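Local coordinates for protein TRAP-T family transporter, DctP (Periplasmic binding) subunit (Sulfitobacter sp. NAS-14.1, PDB 4PF8) that binds beta-D-galacturonate as the periplasmic solute-binding subunit of a TRAP transporter, probably delivering it to the membrane components for uptake, at residues S147-V152 against T215-V220; G204-P209 against T227-I232. All coordinates share one frame; numbering follows the deposited sequence.

Contact 1: S147-V152 against T215-V220; sequences SFYNSV and TSHFEV
Tyr149 reaches from its strand to His217 of the weakly bonded helical turn 217-220. Its OH lies 2.7 Å from His217 ND1, in the plane of the imidazole and at its edge. Either atom could be the donor, and the bond is fairly straight at 160°. The two rings meet rim to rim with planes 43° apart, so this is not a stack. His217 CB also packs on Tyr149 CE1, at 3.6 Å. Both residues are buried, and this is the tight end of the contact. Tyr149 CG sits between its own backbone N and carbonyl carbon (chi1 46°), which carries the ring toward His217. Thr215 OG1 lies 2.9 Å above the centre of the imidazole plane and accepts the backbone N-H of His217, forming an ST turn. The other end is loose and faces solvent. There Ser151 CB only touches Val220 O, at 3.6 Å, as a van der Waals contact. Asn150 OD1 closes an Asx turn with Val152 N as the strand ends. Strand 146-150 lies between strands 204-207 and 223-230 in a mixed sheet. Helix 193-198 packs against Tyr149 and Val220 through Ile197, and against His217 through Val193 and Tyr194.

Contact 2: G204-P209 against T227-I232; sequences GAENNP and TQHLII. With GTR (beta-D-galactopyranuronic acid), chain D.
The CA atoms of Glu206 and His229 lie 9.1 Å apart, too far for direct strand pairing, because strand 146-150 runs between their strands. The three belong to the mixed sheet of a family 7 solute-binding protein, and a His-carboxylate hydrogen bond links the outer two. His229 NE2 donates to Glu206 OE2 at 3.0 Å and 165°. The oxygen lies near the imidazole plane but is met on its anti side, 23° out of the carboxylate plane. The glutamate chain bends at chi2 (85°), which folds the carboxylate back toward the histidine. OE2 also forms a salt bridge with Arg146, which binds the sugar, so Glu206 probably helps to position that arginine. Thr227 OG1 is hydrogen-bonded to His229 ND1 at 2.7 Å and helps fix the ring's rotation. Leu230 CD1 packs on Glu206 OE2 at 3.7 Å. Asn207 turns the other way, into the pocket. Its OD1 accepts from GTR O1 at 2.6 Å, and its ND2 donates to the ring oxygen O5. With an alanine in place of Asn207, O1 and O5 of the sugar would probably lose their amide partners, and Asn208 N the oxygen it bonds to. Asn208 caps the following helix through OD1, which accepts from Ser211 N. Its own N-H bonds to Asn207 OD1 at 2.8 Å, in the carbonyl plane and on a lone pair.

The centres of contact 1 and contact 2 lie about 11 Å apart, joined through one sheet. Strand 146-150 provides one side of contact 1 and pairs with strand 204-207 of contact 2. Tyr149 N is 2.9 Å from Ala205 O, and Ser147 O is 2.9 Å from Asn207 N; both are probable hydrogen bonds. The second segments are also close in sequence, as helix 217-220 leads into strand 223-230. Contact 2 enters the galacturonate site directly through Asn207 and Asn208. Contact 1 stands behind it, with the Tyr149 side chain about 6 Å from the sugar and touching Asn207. Arg146, Arg167 and Glu234 are among the residues that complete the sugar's hydrogen bonding.

Contact 1: S147-V152 against T215-V220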
loop_
_atom_site.group_PDB
_atom_site.type_symbol
_atom_site.label_atom_id
_atom_site.label_comp_id
_atom_site.label_asym_id
_atom_site.label_seq_id
_atom_site.Cartn_x
_atom_site.Cartn_y
_atom_site.Cartn_z
ATOM N N SER A 147 -5.956 2.358 9.161
ATOM C CA SER A 147 -6.621 3.010 10.291
ATOM C C SER A 147 -5.582 3.659 11.192
ATOM O O SER A 147 -4.421 3.241 11.221
ATOM C CB SER A 147 -7.426 1.999 11.103
ATOM O OG SER A 147 -8.523 1.523 10.341
ATOM N N PHE A 148 -5.997 4.685 11.931
ATOM C CA PHE A 148 -5.071 5.406 12.802
ATOM C C PHE A 148 -4.666 4.630 14.032
ATOM O O PHE A 148 -5.502 3.992 14.672
ATOM C CB PHE A 148 -5.688 6.735 13.260
ATOM C CG PHE A 148 -5.753 7.770 12.176
ATOM C CD1 PHE A 148 -4.608 8.375 11.709
ATOM C CD2 PHE A 148 -6.969 8.133 11.617
ATOM C CE1 PHE A 148 -4.658 9.319 10.692
ATOM C CE2 PHE A 148 -7.032 9.069 10.615
ATOM C CZ PHE A 148 -5.879 9.668 10.146
ATOM N N TYR A 149 -3.389 4.744 14.403
ATOM C CA TYR A 149 -2.939 4.326 15.711
ATOM C C TYR A 149 -2.093 5.415 16.318
ATOM O O TYR A 149 -1.398 6.137 15.613
ATOM C CB TYR A 149 -2.177 3.000 15.659
ATOM C CG TYR A 149 -1.129 2.847 14.589
ATOM C CD1 TYR A 149 0.202 3.182 14.836
ATOM C CD2 TYR A 149 -1.451 2.321 13.346
ATOM C CE1 TYR A 149 1.169 2.980 13.887
ATOM C CE2 TYR A 149 -0.499 2.129 12.395
ATOM C CZ TYR A 149 0.800 2.451 12.652
ATOM O OH TYR A 149 1.770 2.207 11.687
ATOM N N ASN A 150 -2.163 5.541 17.636
ATOM C CA ASN A 150 -1.365 6.544 18.307
ATOM C C ASN A 150 -1.134 6.207 19.767
ATOM O O ASN A 150 -1.733 5.281 20.303
ATOM C CB ASN A 150 -1.980 7.935 18.115
ATOM C CG ASN A 150 -3.164 8.191 19.011
ATOM O OD1 ASN A 150 -3.020 8.793 20.079
ATOM N ND2 ASN A 150 -4.344 7.778 18.573
ATOM N N SER A 151 -0.253 6.965 20.403
ATOM C CA SER A 151 0.118 6.729 21.805
ATOM C C SER A 151 -0.562 7.666 22.780
ATOM O O SER A 151 -0.258 7.626 23.967
ATOM C CB SER A 151 1.632 6.882 21.951
ATOM O OG SER A 151 2.037 8.192 21.598
ATOM N N VAL A 152 -1.465 8.498 22.290
ATOM C CA VAL A 152 -2.082 9.559 23.101
ATOM C C VAL A 152 -3.513 9.226 23.580
ATOM O O VAL A 152 -3.792 9.231 24.784
ATOM C CB VAL A 152 -2.108 10.886 22.304
ATOM C CG1 VAL A 152 -2.758 12.017 23.135
ATOM C CG2 VAL A 152 -0.721 11.287 21.888
ATOM N N THR A 215 5.372 -4.753 12.538
ATOM C CA THR A 215 6.425 -3.755 12.756
ATOM C C THR A 215 6.627 -3.432 14.227
ATOM O O THR A 215 7.504 -2.636 14.576
ATOM C CB THR A 215 6.067 -2.444 12.098
ATOM O OG1 THR A 215 4.815 -1.992 12.633
ATOM C CG2 THR A 215 5.993 -2.591 10.577
ATOM N N SER A 216 5.797 -4.025 15.077
ATOM C CA SER A 216 5.763 -3.716 16.501
ATOM C C SER A 216 5.265 -2.305 16.814
ATOM O O SER A 216 5.404 -1.846 17.950
ATOM C CB SER A 216 7.115 -3.947 17.170
ATOM O OG SER A 216 7.515 -5.307 17.061
ATOM N N HIS A 217 4.688 -1.601 15.848
ATOM C CA HIS A 217 4.127 -0.289 16.149
ATOM C C HIS A 217 3.098 -0.412 17.266
ATOM O O HIS A 217 2.927 0.519 18.060
ATOM C CB HIS A 217 3.496 0.376 14.941
ATOM C CG HIS A 217 4.472 0.736 13.867
ATOM N ND1 HIS A 217 4.080 1.213 12.634
ATOM C CD2 HIS A 217 5.826 0.639 13.823
ATOM C CE1 HIS A 217 5.154 1.392 11.878
ATOM N NE2 HIS A 217 6.216 1.035 12.570
ATOM N N PHE A 218 2.397 -1.547 17.325
ATOM C CA PHE A 218 1.350 -1.717 18.330
ATOM C C PHE A 218 1.891 -1.778 19.731
ATOM O O PHE A 218 1.143 -1.577 20.675
ATOM C CB PHE A 218 0.507 -2.951 18.046
ATOM C CG PHE A 218 1.138 -4.254 18.452
ATOM C CD1 PHE A 218 2.156 -4.812 17.708
ATOM C CD2 PHE A 218 0.691 -4.943 19.574
ATOM C CE1 PHE A 218 2.740 -6.018 18.063
ATOM C CE2 PHE A 218 1.260 -6.168 19.935
ATOM C CZ PHE A 218 2.285 -6.700 19.178
ATOM N N GLU A 219 3.186 -2.024 19.884
ATOM C CA GLU A 219 3.791 -2.045 21.207
ATOM C C GLU A 219 4.085 -0.641 21.728
ATOM O O GLU A 219 4.297 -0.462 22.933
ATOM C CB GLU A 219 5.082 -2.872 21.198
ATOM C CG GLU A 219 4.819 -4.350 20.895
ATOM C CD GLU A 219 6.069 -5.211 20.904
ATOM O OE1 GLU A 219 5.932 -6.455 20.929
ATOM O OE2 GLU A 219 7.186 -4.657 20.877
ATOM N N VAL A 220 4.132 0.337 20.838
ATOM C CA VAL A 220 4.479 1.710 21.225
ATOM C C VAL A 220 3.353 2.718 20.956
ATOM O O VAL A 220 3.442 3.874 21.374
ATOM C CB VAL A 220 5.799 2.164 20.550
ATOM C CG1 VAL A 220 6.997 1.397 21.145
ATOM C CG2 VAL A 220 5.761 1.970 19.065
#

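Contact 2: G204-P209 against T227-I232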
loop_
_atom_site.group_PDB
_atom_site.type_symbol
_atom_site.label_atom_id
_atom_site.label_comp_id
_atom_site.label_asym_id
_atom_site.label_seq_id
_atom_site.Cartn_x
_atom_site.Cartn_y
_atom_site.Cartn_z
ATOM N N GLY A 204 1.740 9.093 16.297
ATOM C CA GLY A 204 1.143 7.939 15.661
ATOM C C GLY A 204 1.284 7.959 14.161
ATOM O O GLY A 204 2.047 8.733 13.569
ATOM N N ALA A 205 0.519 7.072 13.554
ATOM C CA ALA A 205 0.575 6.836 12.130
ATOM C C ALA A 205 -0.721 6.144 11.730
ATOM O O ALA A 205 -1.689 6.137 12.487
ATOM C CB ALA A 205 1.825 5.967 11.814
ATOM N N GLU A 206 -0.776 5.562 10.534
ATOM C CA GLU A 206 -1.988 4.853 10.120
ATOM C C GLU A 206 -1.587 3.707 9.197
ATOM O O GLU A 206 -0.679 3.833 8.400
ATOM C CB GLU A 206 -2.989 5.782 9.442
ATOM C CG GLU A 206 -2.386 6.821 8.538
ATOM C CD GLU A 206 -2.137 6.310 7.149
ATOM O OE1 GLU A 206 -0.987 6.470 6.643
ATOM O OE2 GLU A 206 -3.076 5.721 6.561
ATOM N N ASN A 207 -2.253 2.580 9.364
ATOM C CA ASN A 207 -1.947 1.396 8.588
ATOM C C ASN A 207 -2.943 0.292 8.842
ATOM O O ASN A 207 -3.798 0.409 9.711
ATOM C CB ASN A 207 -0.522 0.909 8.837
ATOM C CG ASN A 207 0.171 0.553 7.556
ATOM O OD1 ASN A 207 -0.355 -0.252 6.777
ATOM N ND2 ASN A 207 1.335 1.170 7.300
ATOM N N ASN A 208 -2.827 -0.775 8.055
ATOM C CA ASN A 208 -3.646 -1.965 8.215
ATOM C C ASN A 208 -3.135 -2.798 9.391
ATOM O O ASN A 208 -2.070 -2.524 9.967
ATOM C CB ASN A 208 -3.658 -2.766 6.895
ATOM C CG ASN A 208 -2.246 -3.149 6.429
ATOM O OD1 ASN A 208 -1.441 -3.623 7.225
ATOM N ND2 ASN A 208 -1.960 -2.976 5.133
ATOM N N PRO A 209 -3.943 -3.779 9.823
ATOM C CA PRO A 209 -3.554 -4.452 11.062
ATOM C C PRO A 209 -2.249 -5.260 10.941
ATOM O O PRO A 209 -1.414 -5.197 11.844
ATOM C CB PRO A 209 -4.784 -5.322 11.382
ATOM C CG PRO A 209 -5.926 -4.543 10.755
ATOM C CD PRO A 209 -5.354 -4.016 9.475
ATOM N N THR A 227 -10.761 3.734 11.583
ATOM C CA THR A 227 -11.278 4.685 10.621
ATOM C C THR A 227 -11.360 4.119 9.218
ATOM O O THR A 227 -12.199 4.527 8.438
ATOM C CB THR A 227 -10.408 5.929 10.618
ATOM O OG1 THR A 227 -9.035 5.526 10.568
ATOM C CG2 THR A 227 -10.630 6.740 11.899
ATOM N N GLN A 228 -10.464 3.193 8.886
ATOM C CA GLN A 228 -10.490 2.541 7.586
ATOM C C GLN A 228 -10.592 3.555 6.454
ATOM O O GLN A 228 -11.367 3.395 5.513
ATOM C CB GLN A 228 -11.603 1.510 7.560
ATOM C CG GLN A 228 -11.381 0.462 8.649
ATOM C CD GLN A 228 -12.560 -0.484 8.851
ATOM O OE1 GLN A 228 -13.722 -0.073 8.827
ATOM N NE2 GLN A 228 -12.257 -1.751 9.076
ATOM N N HIS A 229 -9.760 4.595 6.544
ATOM C CA HIS A 229 -9.931 5.793 5.736
ATOM C C HIS A 229 -9.247 5.681 4.372
ATOM O O HIS A 229 -9.497 6.505 3.498
ATOM C CB HIS A 229 -9.374 6.989 6.498
ATOM C CG HIS A 229 -7.997 6.758 7.017
ATOM N ND1 HIS A 229 -7.743 6.405 8.321
ATOM C CD2 HIS A 229 -6.795 6.781 6.394
ATOM C CE1 HIS A 229 -6.443 6.236 8.488
ATOM N NE2 HIS A 229 -5.848 6.433 7.323
ATOM N N LEU A 230 -8.399 4.665 4.194
ATOM C CA LEU A 230 -7.719 4.476 2.916
ATOM C C LEU A 230 -7.702 2.978 2.641
ATOM O O LEU A 230 -7.540 2.169 3.563
ATOM C CB LEU A 230 -6.267 4.968 2.937
ATOM C CG LEU A 230 -6.047 6.485 2.894
ATOM C CD1 LEU A 230 -4.637 6.781 3.380
ATOM C CD2 LEU A 230 -6.282 6.961 1.485
ATOM N N ILE A 231 -7.877 2.637 1.375
ATOM C CA ILE A 231 -7.728 1.262 0.897
ATOM C C ILE A 231 -6.810 1.397 -0.308
ATOM O O ILE A 231 -7.226 1.904 -1.359
ATOM C CB ILE A 231 -9.057 0.648 0.482
ATOM C CG1 ILE A 231 -9.954 0.427 1.718
ATOM C CG2 ILE A 231 -8.856 -0.642 -0.293
ATOM C CD1 ILE A 231 -11.418 0.138 1.372
ATOM N N ILE A 232 -5.567 0.974 -0.137
ATOM C CA ILE A 232 -4.530 1.251 -1.123
ATOM C C ILE A 232 -4.009 -0.066 -1.679
ATOM O O ILE A 232 -3.356 -0.813 -0.976
ATOM C CB ILE A 232 -3.388 2.114 -0.549
ATOM C CG1 ILE A 232 -3.967 3.430 -0.005
ATOM C CG2 ILE A 232 -2.362 2.419 -1.614
ATOM C CD1 ILE A 232 -2.968 4.376 0.435
HETATM C C1 GTR D . 1.963 -0.760 4.201
HETATM C C2 GTR D . 2.315 -1.085 2.787
HETATM C C3 GTR D . 3.790 -0.777 2.604
HETATM C C4 GTR D . 4.087 0.689 2.888
HETATM C C5 GTR D . 3.606 0.949 4.311
HETATM C C6 GTR D . 3.768 2.422 4.668
HETATM O O1 GTR D . 0.534 -0.974 4.428
HETATM O O2 GTR D . 2.083 -2.506 2.590
HETATM O O3 GTR D . 4.087 -1.004 1.209
HETATM O O4 GTR D . 3.332 1.482 1.956
HETATM O O5 GTR D . 2.220 0.582 4.476
HETATM O O6A GTR D . 2.902 2.888 5.455
HETATM O O6B GTR D . 4.797 3.027 4.287
#